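Local coordinates for cadherin-related family member 2 (Mus musculus, PDB 5CYX), which probably joins neighbouring microvilli of epithelial cells through calcium-dependent binding to CDHR5, and so controls how microvilli pack at the apical membrane, at residues G121-S126 with N163-L168; Q182-A187 with P205-I210; Y227-A232 with S240-E245; E295-V300 with S317-I322. One frame throughout, in Å; residues are numbered along the deposited sequence.

Contact 1 (G121-S126 with N163-L168); sequences GSVVFS and NGSIVL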
loop_
_atom_site.group_PDB
_atom_site.type_symbol
_atom_site.label_atom_id
_atom_site.label_comp_id
_atom_site.label_asym_id
_atom_site.label_seq_id
_atom_site.Cartn_x
_atom_site.Cartn_y
_atom_site.Cartn_z
ATOM N N GLY A 121 6.510 -1.844 -4.168
ATOM C CA GLY A 121 5.129 -1.534 -4.151
ATOM C C GLY A 121 4.285 -2.506 -4.985
ATOM O O GLY A 121 3.050 -2.389 -5.016
ATOM N N SER A 122 4.927 -3.438 -5.675
ATOM C CA SER A 122 4.170 -4.496 -6.379
ATOM C C SER A 122 3.565 -5.490 -5.424
ATOM O O SER A 122 4.237 -5.940 -4.461
ATOM C CB SER A 122 5.052 -5.274 -7.328
ATOM O OG SER A 122 5.731 -4.510 -8.294
ATOM N N VAL A 123 2.363 -5.953 -5.751
ATOM C CA VAL A 123 1.786 -7.136 -5.117
ATOM C C VAL A 123 2.500 -8.428 -5.565
ATOM O O VAL A 123 2.581 -8.747 -6.743
ATOM C CB VAL A 123 0.262 -7.288 -5.324
ATOM C CG1 VAL A 123 -0.235 -8.650 -4.847
ATOM C CG2 VAL A 123 -0.480 -6.213 -4.541
ATOM N N VAL A 124 2.924 -9.199 -4.573
ATOM C CA VAL A 124 3.608 -10.461 -4.765
ATOM C C VAL A 124 2.641 -11.621 -4.829
ATOM O O VAL A 124 2.838 -12.504 -5.591
ATOM C CB VAL A 124 4.613 -10.748 -3.616
ATOM C CG1 VAL A 124 5.140 -12.210 -3.658
ATOM C CG2 VAL A 124 5.745 -9.786 -3.729
ATOM N N PHE A 125 1.660 -11.618 -3.950
ATOM C CA PHE A 125 0.701 -12.695 -3.818
ATOM C C PHE A 125 -0.395 -12.218 -2.904
ATOM O O PHE A 125 -0.136 -11.396 -1.968
ATOM C CB PHE A 125 1.345 -13.941 -3.153
ATOM C CG PHE A 125 0.565 -15.220 -3.398
ATOM C CD1 PHE A 125 0.453 -15.743 -4.682
ATOM C CD2 PHE A 125 -0.092 -15.885 -2.341
ATOM C CE1 PHE A 125 -0.294 -16.909 -4.923
ATOM C CE2 PHE A 125 -0.817 -17.062 -2.580
ATOM C CZ PHE A 125 -0.944 -17.551 -3.879
ATOM N N SER A 126 -1.579 -12.775 -3.097
ATOM C CA SER A 126 -2.739 -12.420 -2.294
ATOM C C SER A 126 -3.370 -13.659 -1.668
ATOM O O SER A 126 -3.492 -14.683 -2.312
ATOM C CB SER A 126 -3.735 -11.641 -3.154
ATOM O OG SER A 126 -3.162 -10.377 -3.483
ATOM N N ASN A 163 -6.431 -6.170 2.913
ATOM C CA ASN A 163 -7.140 -7.067 1.934
ATOM C C ASN A 163 -6.420 -8.410 1.679
ATOM O O ASN A 163 -6.863 -9.212 0.836
ATOM C CB ASN A 163 -7.304 -6.370 0.582
ATOM C CG ASN A 163 -5.969 -6.093 -0.099
ATOM O OD1 ASN A 163 -4.903 -6.269 0.472
ATOM N ND2 ASN A 163 -6.025 -5.644 -1.320
ATOM N N GLY A 164 -5.285 -8.659 2.335
ATOM C CA GLY A 164 -4.596 -9.971 2.173
ATOM C C GLY A 164 -3.528 -10.024 1.077
ATOM O O GLY A 164 -2.933 -11.084 0.836
ATOM N N SER A 165 -3.297 -8.880 0.407
ATOM C CA SER A 165 -2.178 -8.741 -0.528
ATOM C C SER A 165 -0.838 -8.483 0.164
ATOM O O SER A 165 -0.717 -7.522 0.945
ATOM C CB SER A 165 -2.426 -7.629 -1.527
ATOM O OG SER A 165 -3.359 -8.076 -2.478
ATOM N N ILE A 166 0.145 -9.307 -0.195
ATOM C CA ILE A 166 1.523 -9.211 0.242
ATOM C C ILE A 166 2.200 -8.322 -0.802
ATOM O O ILE A 166 2.131 -8.603 -2.023
ATOM C CB ILE A 166 2.184 -10.627 0.262
ATOM C CG1 ILE A 166 1.426 -11.511 1.241
ATOM C CG2 ILE A 166 3.676 -10.586 0.613
ATOM C CD1 ILE A 166 1.913 -12.963 1.222
ATOM N N VAL A 167 2.774 -7.225 -0.322
ATOM C CA VAL A 167 3.436 -6.238 -1.161
ATOM C C VAL A 167 4.927 -6.284 -0.944
ATOM O O VAL A 167 5.377 -6.287 0.218
ATOM C CB VAL A 167 2.937 -4.812 -0.854
ATOM C CG1 VAL A 167 3.759 -3.820 -1.624
ATOM C CG2 VAL A 167 1.467 -4.707 -1.261
ATOM N N LEU A 168 5.674 -6.189 -2.031
ATOM C CA LEU A 168 7.096 -6.044 -1.973
ATOM C C LEU A 168 7.506 -4.664 -1.481
ATOM O O LEU A 168 7.065 -3.648 -2.083
ATOM C CB LEU A 168 7.664 -6.240 -3.329
ATOM C CG LEU A 168 9.173 -6.296 -3.367
ATOM C CD1 LEU A 168 9.728 -7.606 -2.775
ATOM C CD2 LEU A 168 9.635 -6.064 -4.787
#

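Contact 2 (Q182-A187 with P205-I210); sequences QLELKA and PVFVSI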
loop_
_atom_site.group_PDB
_atom_site.type_symbol
_atom_site.label_atom_id
_atom_site.label_comp_id
_atom_site.label_asym_id
_atom_site.label_seq_id
_atom_site.Cartn_x
_atom_site.Cartn_y
_atom_site.Cartn_z
ATOM N N GLN A 182 10.133 -18.255 2.466
ATOM C CA GLN A 182 8.937 -18.826 2.963
ATOM C C GLN A 182 8.397 -17.902 4.039
ATOM O O GLN A 182 9.050 -17.653 5.053
ATOM C CB GLN A 182 9.199 -20.204 3.576
ATOM C CG GLN A 182 7.908 -20.868 4.031
ATOM C CD GLN A 182 8.183 -22.118 4.843
ATOM O OE1 GLN A 182 8.666 -23.083 4.298
ATOM N NE2 GLN A 182 7.881 -22.096 6.130
ATOM N N LEU A 183 7.175 -17.461 3.834
ATOM C CA LEU A 183 6.491 -16.577 4.742
ATOM C C LEU A 183 5.468 -17.410 5.471
ATOM O O LEU A 183 4.740 -18.189 4.826
ATOM C CB LEU A 183 5.759 -15.488 3.971
ATOM C CG LEU A 183 6.492 -14.327 3.342
ATOM C CD1 LEU A 183 7.482 -14.740 2.289
ATOM C CD2 LEU A 183 5.443 -13.415 2.724
ATOM N N GLU A 184 5.396 -17.237 6.786
ATOM C CA GLU A 184 4.308 -17.757 7.582
ATOM C C GLU A 184 3.325 -16.618 7.898
ATOM O O GLU A 184 3.753 -15.597 8.404
ATOM C CB GLU A 184 4.854 -18.344 8.874
ATOM C CG GLU A 184 3.784 -18.693 9.871
ATOM C CD GLU A 184 4.329 -19.345 11.117
ATOM O OE1 GLU A 184 5.547 -19.618 11.212
ATOM O OE2 GLU A 184 3.500 -19.650 11.980
ATOM N N LEU A 185 2.025 -16.825 7.657
ATOM C CA LEU A 185 0.988 -15.794 7.957
ATOM C C LEU A 185 -0.056 -16.312 8.900
ATOM O O LEU A 185 -0.198 -17.534 9.099
ATOM C CB LEU A 185 0.230 -15.353 6.699
ATOM C CG LEU A 185 0.963 -15.345 5.386
ATOM C CD1 LEU A 185 -0.022 -14.941 4.277
ATOM C CD2 LEU A 185 2.108 -14.365 5.427
ATOM N N LYS A 186 -0.794 -15.382 9.483
ATOM C CA LYS A 186 -2.096 -15.702 10.066
ATOM C C LYS A 186 -3.123 -14.602 9.796
ATOM O O LYS A 186 -2.785 -13.531 9.318
ATOM C CB LYS A 186 -2.024 -16.022 11.556
ATOM C CG LYS A 186 -1.532 -14.867 12.408
ATOM C CD LYS A 186 -1.653 -15.134 13.915
ATOM C CE LYS A 186 -1.414 -13.813 14.666
ATOM N NZ LYS A 186 -1.211 -13.946 16.143
ATOM N N ALA A 187 -4.377 -14.942 10.049
ATOM C CA ALA A 187 -5.478 -14.024 9.914
ATOM C C ALA A 187 -6.216 -14.056 11.233
ATOM O O ALA A 187 -6.470 -15.138 11.734
ATOM C CB ALA A 187 -6.397 -14.438 8.742
ATOM N N PRO A 205 -1.865 -21.357 11.164
ATOM C CA PRO A 205 -0.784 -20.825 10.330
ATOM C C PRO A 205 -0.951 -21.240 8.883
ATOM O O PRO A 205 -1.419 -22.355 8.607
ATOM C CB PRO A 205 0.486 -21.530 10.878
ATOM C CG PRO A 205 0.081 -22.153 12.150
ATOM C CD PRO A 205 -1.371 -22.458 12.023
ATOM N N VAL A 206 -0.513 -20.364 7.984
ATOM C CA VAL A 206 -0.513 -20.647 6.569
ATOM C C VAL A 206 0.837 -20.224 6.029
ATOM O O VAL A 206 1.456 -19.308 6.567
ATOM C CB VAL A 206 -1.725 -19.876 5.988
ATOM C CG1 VAL A 206 -1.343 -18.701 5.082
ATOM C CG2 VAL A 206 -2.750 -20.827 5.431
ATOM N N PHE A 207 1.301 -20.872 4.979
ATOM C CA PHE A 207 2.619 -20.625 4.415
ATOM C C PHE A 207 2.629 -20.266 2.923
ATOM O O PHE A 207 1.868 -20.827 2.102
ATOM C CB PHE A 207 3.492 -21.855 4.661
ATOM C CG PHE A 207 3.651 -22.184 6.111
ATOM C CD1 PHE A 207 2.726 -22.986 6.759
ATOM C CD2 PHE A 207 4.717 -21.660 6.843
ATOM C CE1 PHE A 207 2.888 -23.321 8.103
ATOM C CE2 PHE A 207 4.894 -21.974 8.191
ATOM C CZ PHE A 207 3.972 -22.797 8.828
ATOM N N VAL A 208 3.457 -19.275 2.600
ATOM C CA VAL A 208 3.682 -18.850 1.226
ATOM C C VAL A 208 5.140 -18.983 0.854
ATOM O O VAL A 208 6.016 -18.272 1.421
ATOM C CB VAL A 208 3.224 -17.394 0.987
ATOM C CG1 VAL A 208 3.295 -17.054 -0.507
ATOM C CG2 VAL A 208 1.811 -17.235 1.494
ATOM N N SER A 209 5.375 -19.887 -0.081
ATOM C CA SER A 209 6.677 -20.144 -0.656
ATOM C C SER A 209 6.897 -19.295 -1.889
ATOM O O SER A 209 6.146 -19.413 -2.867
ATOM C CB SER A 209 6.776 -21.613 -1.050
ATOM O OG SER A 209 6.582 -22.393 0.114
ATOM N N ILE A 210 7.926 -18.440 -1.840
ATOM C CA ILE A 210 8.268 -17.550 -2.950
ATOM C C ILE A 210 9.564 -17.936 -3.640
ATOM O O ILE A 210 10.589 -17.912 -2.990
ATOM C CB ILE A 210 8.340 -16.095 -2.458
ATOM C CG1 ILE A 210 7.020 -15.723 -1.766
ATOM C CG2 ILE A 210 8.617 -15.142 -3.615
ATOM C CD1 ILE A 210 7.073 -14.437 -1.035
#

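Contact 3 (Y227-A232 with S240-E245); sequences YSASVA and SVLTVE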
loop_
_atom_site.group_PDB
_atom_site.type_symbol
_atom_site.label_atom_id
_atom_site.label_comp_id
_atom_site.label_asym_id
_atom_site.label_seq_id
_atom_site.Cartn_x
_atom_site.Cartn_y
_atom_site.Cartn_z
ATOM N N TYR A 227 46.563 -13.328 -15.058
ATOM C CA TYR A 227 46.916 -14.361 -16.016
ATOM C C TYR A 227 48.197 -13.884 -16.714
ATOM O O TYR A 227 48.289 -12.737 -17.187
ATOM C CB TYR A 227 45.819 -14.540 -17.079
ATOM C CG TYR A 227 44.568 -15.361 -16.728
ATOM C CD1 TYR A 227 44.546 -16.764 -16.773
ATOM C CD2 TYR A 227 43.376 -14.724 -16.485
ATOM C CE1 TYR A 227 43.370 -17.481 -16.500
ATOM C CE2 TYR A 227 42.188 -15.409 -16.209
ATOM C CZ TYR A 227 42.173 -16.791 -16.215
ATOM O OH TYR A 227 40.980 -17.469 -15.951
ATOM N N SER A 228 49.196 -14.749 -16.763
ATOM C CA SER A 228 50.268 -14.595 -17.749
ATOM C C SER A 228 50.708 -15.943 -18.306
ATOM O O SER A 228 50.293 -17.006 -17.831
ATOM C CB SER A 228 51.446 -13.783 -17.195
ATOM O OG SER A 228 51.827 -14.240 -15.928
ATOM N N ALA A 229 51.490 -15.901 -19.371
ATOM C CA ALA A 229 51.954 -17.128 -20.003
ATOM C C ALA A 229 53.160 -16.799 -20.826
ATOM O O ALA A 229 53.550 -15.614 -20.935
ATOM C CB ALA A 229 50.851 -17.751 -20.867
ATOM N N SER A 230 53.764 -17.852 -21.392
ATOM C CA SER A 230 54.927 -17.679 -22.262
ATOM C C SER A 230 54.766 -18.384 -23.584
ATOM O O SER A 230 54.138 -19.426 -23.664
ATOM C CB SER A 230 56.215 -18.148 -21.564
ATOM O OG SER A 230 57.288 -18.196 -22.490
ATOM N N VAL A 231 55.382 -17.805 -24.609
ATOM C CA VAL A 231 55.360 -18.335 -25.962
ATOM C C VAL A 231 56.710 -18.107 -26.663
ATOM O O VAL A 231 57.264 -17.010 -26.619
ATOM C CB VAL A 231 54.220 -17.693 -26.794
ATOM C CG1 VAL A 231 54.281 -16.160 -26.765
ATOM C CG2 VAL A 231 54.245 -18.211 -28.221
ATOM N N ALA A 232 57.222 -19.134 -27.337
ATOM C CA ALA A 232 58.482 -19.005 -28.076
ATOM C C ALA A 232 58.284 -18.125 -29.309
ATOM O O ALA A 232 57.224 -18.197 -29.964
ATOM C CB ALA A 232 58.983 -20.379 -28.485
ATOM N N SER A 240 48.383 -22.362 -29.341
ATOM C CA SER A 240 47.795 -21.997 -28.043
ATOM C C SER A 240 48.841 -21.375 -27.126
ATOM O O SER A 240 49.983 -21.804 -27.102
ATOM C CB SER A 240 47.235 -23.209 -27.311
ATOM O OG SER A 240 46.178 -23.774 -28.030
ATOM N N VAL A 241 48.418 -20.373 -26.373
ATOM C CA VAL A 241 49.262 -19.694 -25.428
ATOM C C VAL A 241 48.710 -19.909 -24.019
ATOM O O VAL A 241 49.439 -20.343 -23.127
ATOM C CB VAL A 241 49.354 -18.204 -25.779
ATOM C CG1 VAL A 241 50.245 -17.457 -24.778
ATOM C CG2 VAL A 241 49.914 -18.058 -27.174
ATOM N N LEU A 242 47.445 -19.569 -23.809
ATOM C CA LEU A 242 46.743 -19.876 -22.553
ATOM C C LEU A 242 45.241 -19.713 -22.697
ATOM O O LEU A 242 44.752 -19.071 -23.642
ATOM C CB LEU A 242 47.214 -18.993 -21.398
ATOM C CG LEU A 242 46.686 -17.554 -21.319
ATOM C CD1 LEU A 242 46.962 -16.991 -19.944
ATOM C CD2 LEU A 242 47.280 -16.686 -22.426
ATOM N N THR A 243 44.534 -20.267 -21.719
ATOM C CA THR A 243 43.099 -20.153 -21.608
ATOM C C THR A 243 42.739 -19.200 -20.480
ATOM O O THR A 243 43.218 -19.364 -19.352
ATOM C CB THR A 243 42.501 -21.516 -21.291
ATOM O OG1 THR A 243 43.084 -22.457 -22.186
ATOM C CG2 THR A 243 40.952 -21.508 -21.453
ATOM N N VAL A 244 41.898 -18.213 -20.786
ATOM C CA VAL A 244 41.245 -17.409 -19.754
ATOM C C VAL A 244 39.795 -17.826 -19.678
ATOM O O VAL A 244 39.258 -18.399 -20.623
ATOM C CB VAL A 244 41.346 -15.886 -19.992
ATOM C CG1 VAL A 244 42.792 -15.438 -19.879
ATOM C CG2 VAL A 244 40.789 -15.468 -21.341
ATOM N N GLU A 245 39.178 -17.530 -18.542
ATOM C CA GLU A 245 37.786 -17.816 -18.306
ATOM C C GLU A 245 37.121 -16.687 -17.514
ATOM O O GLU A 245 37.670 -16.174 -16.544
ATOM C CB GLU A 245 37.642 -19.145 -17.580
ATOM C CG GLU A 245 36.210 -19.672 -17.576
ATOM C CD GLU A 245 36.059 -21.002 -16.861
ATOM O OE1 GLU A 245 34.927 -21.509 -16.794
ATOM O OE2 GLU A 245 37.060 -21.549 -16.357
#

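Contact 4 (E295-V300 with S317-I322); sequences EVQIQV and SMWVTI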
loop_
_atom_site.group_PDB
_atom_site.type_symbol
_atom_site.label_atom_id
_atom_site.label_comp_id
_atom_site.label_asym_id
_atom_site.label_seq_id
_atom_site.Cartn_x
_atom_site.Cartn_y
_atom_site.Cartn_z
ATOM N N GLU A 295 57.949 -8.653 -23.480
ATOM C CA GLU A 295 56.576 -8.898 -23.043
ATOM C C GLU A 295 55.535 -8.125 -23.841
ATOM O O GLU A 295 55.716 -6.933 -24.135
ATOM C CB GLU A 295 56.415 -8.516 -21.577
ATOM C CG GLU A 295 56.682 -9.654 -20.608
ATOM C CD GLU A 295 56.532 -9.226 -19.157
ATOM O OE1 GLU A 295 56.010 -8.120 -18.907
ATOM O OE2 GLU A 295 56.936 -9.997 -18.260
ATOM N N VAL A 296 54.433 -8.815 -24.144
ATOM C CA VAL A 296 53.252 -8.201 -24.710
ATOM C C VAL A 296 52.139 -8.173 -23.667
ATOM O O VAL A 296 51.882 -9.177 -23.000
ATOM C CB VAL A 296 52.763 -8.998 -25.922
ATOM C CG1 VAL A 296 51.753 -8.187 -26.700
ATOM C CG2 VAL A 296 53.936 -9.362 -26.828
ATOM N N GLN A 297 51.481 -7.019 -23.541
ATOM C CA GLN A 297 50.277 -6.883 -22.726
ATOM C C GLN A 297 49.048 -6.837 -23.646
ATOM O O GLN A 297 49.053 -6.145 -24.669
ATOM C CB GLN A 297 50.351 -5.637 -21.834
ATOM C CG GLN A 297 51.374 -5.748 -20.692
ATOM C CD GLN A 297 51.057 -4.837 -19.524
ATOM O OE1 GLN A 297 51.945 -4.178 -18.954
ATOM N NE2 GLN A 297 49.788 -4.796 -19.146
ATOM N N ILE A 298 48.006 -7.574 -23.262
ATOM C CA ILE A 298 46.805 -7.814 -24.109
ATOM C C ILE A 298 45.541 -7.626 -23.285
ATOM O O ILE A 298 45.436 -8.215 -22.208
ATOM C CB ILE A 298 46.879 -9.233 -24.738
ATOM C CG1 ILE A 298 47.086 -9.120 -26.230
ATOM C CG2 ILE A 298 45.650 -10.101 -24.526
ATOM C CD1 ILE A 298 48.517 -8.875 -26.598
ATOM N N GLN A 299 44.613 -6.791 -23.767
ATOM C CA GLN A 299 43.309 -6.632 -23.134
ATOM C C GLN A 299 42.275 -7.609 -23.739
ATOM O O GLN A 299 41.994 -7.558 -24.931
ATOM C CB GLN A 299 42.795 -5.210 -23.290
ATOM C CG GLN A 299 41.635 -4.891 -22.351
ATOM C CD GLN A 299 41.060 -3.520 -22.605
ATOM O OE1 GLN A 299 40.786 -3.166 -23.748
ATOM N NE2 GLN A 299 40.884 -2.733 -21.547
ATOM N N VAL A 300 41.709 -8.456 -22.878
ATOM C CA VAL A 300 40.663 -9.387 -23.210
ATOM C C VAL A 300 39.332 -8.904 -22.624
ATOM O O VAL A 300 39.223 -8.558 -21.429
ATOM C CB VAL A 300 41.004 -10.805 -22.710
ATOM C CG1 VAL A 300 39.824 -11.750 -22.890
ATOM C CG2 VAL A 300 42.208 -11.342 -23.462
ATOM N N SER A 317 36.408 -6.759 -18.708
ATOM C CA SER A 317 37.684 -6.730 -19.394
ATOM C C SER A 317 38.867 -6.848 -18.456
ATOM O O SER A 317 38.768 -6.541 -17.275
ATOM C CB SER A 317 37.805 -5.454 -20.223
ATOM O OG SER A 317 37.770 -4.327 -19.383
ATOM N N MET A 318 39.983 -7.322 -18.996
ATOM C CA MET A 318 41.237 -7.275 -18.269
ATOM C C MET A 318 42.394 -7.519 -19.189
ATOM O O MET A 318 42.213 -7.988 -20.322
ATOM C CB MET A 318 41.286 -8.310 -17.152
ATOM C CG MET A 318 41.331 -9.751 -17.649
ATOM S SD MET A 318 41.159 -10.716 -16.143
ATOM C CE MET A 318 42.021 -12.166 -16.605
ATOM N N TRP A 319 43.569 -7.211 -18.634
ATOM C CA TRP A 319 44.859 -7.281 -19.288
ATOM C C TRP A 319 45.575 -8.570 -18.927
ATOM O O TRP A 319 45.503 -9.026 -17.782
ATOM C CB TRP A 319 45.738 -6.085 -18.850
ATOM C CG TRP A 319 45.245 -4.830 -19.429
ATOM C CD1 TRP A 319 44.323 -4.000 -18.889
ATOM C CD2 TRP A 319 45.595 -4.275 -20.701
ATOM N NE1 TRP A 319 44.076 -2.948 -19.736
ATOM C CE2 TRP A 319 44.850 -3.086 -20.854
ATOM C CE3 TRP A 319 46.466 -4.671 -21.732
ATOM C CZ2 TRP A 319 44.949 -2.274 -21.984
ATOM C CZ3 TRP A 319 46.571 -3.861 -22.867
ATOM C CH2 TRP A 319 45.813 -2.665 -22.973
ATOM N N VAL A 320 46.313 -9.091 -19.894
ATOM C CA VAL A 320 47.051 -10.341 -19.791
ATOM C C VAL A 320 48.470 -10.069 -20.269
ATOM O O VAL A 320 48.658 -9.430 -21.322
ATOM C CB VAL A 320 46.460 -11.429 -20.744
ATOM C CG1 VAL A 320 47.328 -12.692 -20.749
ATOM C CG2 VAL A 320 45.021 -11.759 -20.374
ATOM N N THR A 321 49.456 -10.598 -19.537
ATOM C CA THR A 321 50.854 -10.476 -19.940
ATOM C C THR A 321 51.400 -11.769 -20.536
ATOM O O THR A 321 51.198 -12.863 -19.993
ATOM C CB THR A 321 51.717 -10.036 -18.752
ATOM O OG1 THR A 321 51.238 -8.773 -18.314
ATOM C CG2 THR A 321 53.163 -9.887 -19.167
ATOM N N ILE A 322 52.117 -11.627 -21.645
ATOM C CA ILE A 322 52.635 -12.779 -22.393
ATOM C C ILE A 322 54.123 -12.611 -22.703
ATOM O O ILE A 322 54.524 -11.630 -23.343
ATOM C CB ILE A 322 51.882 -12.978 -23.720
ATOM C CG1 ILE A 322 50.397 -13.231 -23.444
ATOM C CG2 ILE A 322 52.501 -14.137 -24.508
ATOM C CD1 ILE A 322 49.559 -13.429 -24.704
#

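Contact 1 (G121-S126 with N163-L168)
A beta bulge interrupts the antiparallel pairing of strands 123-126 and 165-168 in the second cadherin repeat, where Val124 and Phe125 together face the single residue Ile166. Ile166 O accepts from Val124 N at 2.7 Å, while Ile166 N gives its hydrogen to Phe125 O at 2.8 Å. Beyond the bulge Gly121 N and Leu168 O meet at 2.8 Å, and Ser122 O takes the hydrogen of Leu168 N. On one face Val123 has CG2 anti to its carbonyl carbon (CG1 at chi1 170°), which lays that methyl 3.9 Å from Ser165 CB and 4.1 Å from Val167 CG2. With an alanine here a gap is likely to open beside Ser165 CB, and Val167 CG2 would lose this neighbour. Farther along this face Ser126 OG and Ser165 OG share a short hydrogen bond of 2.5 Å. Asn163 OD1 accepts from Ser165 N, an Asx turn leading into the strand. In the second subunit, Arg159 packs on Val123 and Val167. Val124, in the bulge, packs on Ile114 and Ile210, and Ile166, on the face away from Val123, packs on Leu183 and Leu185, while strand 158-160 continues the sheet beyond 165-168.

Contact 2 (Q182-A187 with P205-I210)
The side chains of Gln182 and Glu184 approach the Phe207 ring obliquely, both at its CD2-CE2 side. Gln182 brings its amide: NE2 lies 3.3 Å from Phe207 CD2, with the amide plane turned 80° from the ring, so that the two flat groups are nearly perpendicular. Its CG stands anti to the backbone N (chi1 -176°) and the chain runs on extended, which carries the amide out as far as the ring. Glu184 instead runs alongside Phe207 in the same direction. Its CB is 3.7 Å from Phe207 CE2, its CG and CD follow the same ring carbon, and the carboxylate is inclined 42° to the ring. The far oxygen, Glu184 OE2, ends 3.7 Å from Pro205 CB. The CE2 side of the ring and Pro205 CB would probably lose the chain that lies against them if a glycine stood in place of Glu184. On the other face of the sheet, the one carrying Leu183, Leu185, Val206 and Val208, the contacts are aliphatic. Leu185 CD1 meets Val208 CG2 at 4.0 Å, and Leu183 CD1 presses on Ile210 CD1 at 3.4 Å, closer than carbons usually come. In the backbone, Leu183 and Val208 exchange a pair of hydrogen bonds, and so do Leu185 and Val206, the longest being Val206 N to Leu185 O at 3.1 Å. The Cys188-Cys202 disulfide ties the end of strand 180-189 to the loop leading into 206-213, and these are the two central strands of a four-stranded sheet in the Greek-key beta-sandwich of a cadherin repeat.

Contact 3 (Y227-A232 with S240-E245)
Tyr227 lies with one ring face against Val244 and its hydroxyl reaching past it to the next residue. Val244 CG1 stands 3.5 Å from the ring centroid and only 11° off the ring normal, a CH-pi contact over the middle of the face. This methyl is anti to the carbonyl carbon of Val244 (chi1 -66°), which sets it over the ring face. The ring also passes Thr243 O, which approaches CE1 obliquely. At the tip, Tyr227 OH accepts a hydrogen bond from Glu245 N, long at 3.2 Å and bent to 144° at the hydrogen. At its root, Tyr227 CB meets Leu242 CD1 at 3.9 Å. Leu242 CB itself lies 3.9 Å from Ala229 CB, and the position of CG, between the backbone N and the carbonyl carbon, lets CD1 reach Tyr227 CB while CD2 stays near Ala229. Ala229 CB also meets Val241 CG1 at 4.0 Å. Farther along, Val231 CB faces Val241 CG2 at 4.3 Å.

Strands 228-231 and 240-243 run antiparallel, but their axes come no closer than 6.6 Å, as they belong to the two different sheets of the third cadherin repeat. Val241 pairs through its backbone with Ile278, whereas Ala229 pairs with Thr321 and Arg323. Ser228 turns outward, its hydroxyl bonded to Arg323. The two strands are thus joined by methyl and aromatic packing along a margin of the sandwich, with the tyrosine hydroxyl as the single hydrogen-bond acceptor between these segments, so the fit probably depends on side-chain shape more than on backbone pairing.

Contact 4 (E295-V300 with S317-I322)
Gln299 runs out across the indole of Trp319 from its neighbouring strand. CB comes first, 3.7 Å from the centroid of the six-membered ring and 5° off its normal, a CH-pi contact over the face. With CG anti to the backbone N (chi1 -165°), the chain leads on from the centre of that ring towards the pyrrole side: CG lies 3.7 Å from Met318 O and also near Trp319 CE2. CD stays 4.1 Å from Trp319 CZ2, and the amide plane is inclined 35° to the indole. At the tip, NE2 lies 3.7 Å from Trp319 NE1, with Ser317 OG a little farther off, while OE1 is hydrogen-bonded to Ser262 OG on strand 257-264.

Beneath this pair runs the hairpin of strands 295-304 and 315-324, the two central strands of one sheet in the third cadherin beta-sandwich. Three residue pairs, Val296 with Ile322, Ile298 with Val320 and Val300 with Met318, each exchange two backbone hydrogen bonds. Their side chains fill the face turned into the sandwich, where Ile298 CG2 is 4.1 Å from Val320 CB and Phe270 touches Val296, Ile298 and Ile322.

On the Trp319 face, Gln297 O stands at the edge of the indole, near its plane, 3.8 Å from CZ3, and Gln297 CB is close to CE3. Gln297 then lies alongside Thr321, its CG near Thr321 OG1; the methyl branch of Thr321, CG2, is met by the carboxylate of Glu295, whose OE1 comes to 3.4 Å. Asn263 of strand 257-264 also touches Trp319.

Contacts 1 and 2 belong to the second cadherin repeat, contacts 3 and 4 to the third, and about 50 Å or more separates the centres of the two sets. Within each repeat the contacts share a core: Phe125 of contact 1 packs on Val208 of contact 2, and Val231 of contact 3 on Ile322 of contact 4. Contacts 2 and 4 are equivalent central strand pairs, each with a buried aliphatic face and a more exposed face carrying an aromatic ring and long polar chains. Contact 1, the most buried, pairs strands of the opposite sheet through a bulge. Contact 3 instead bridges two sheets, mainly by side chains.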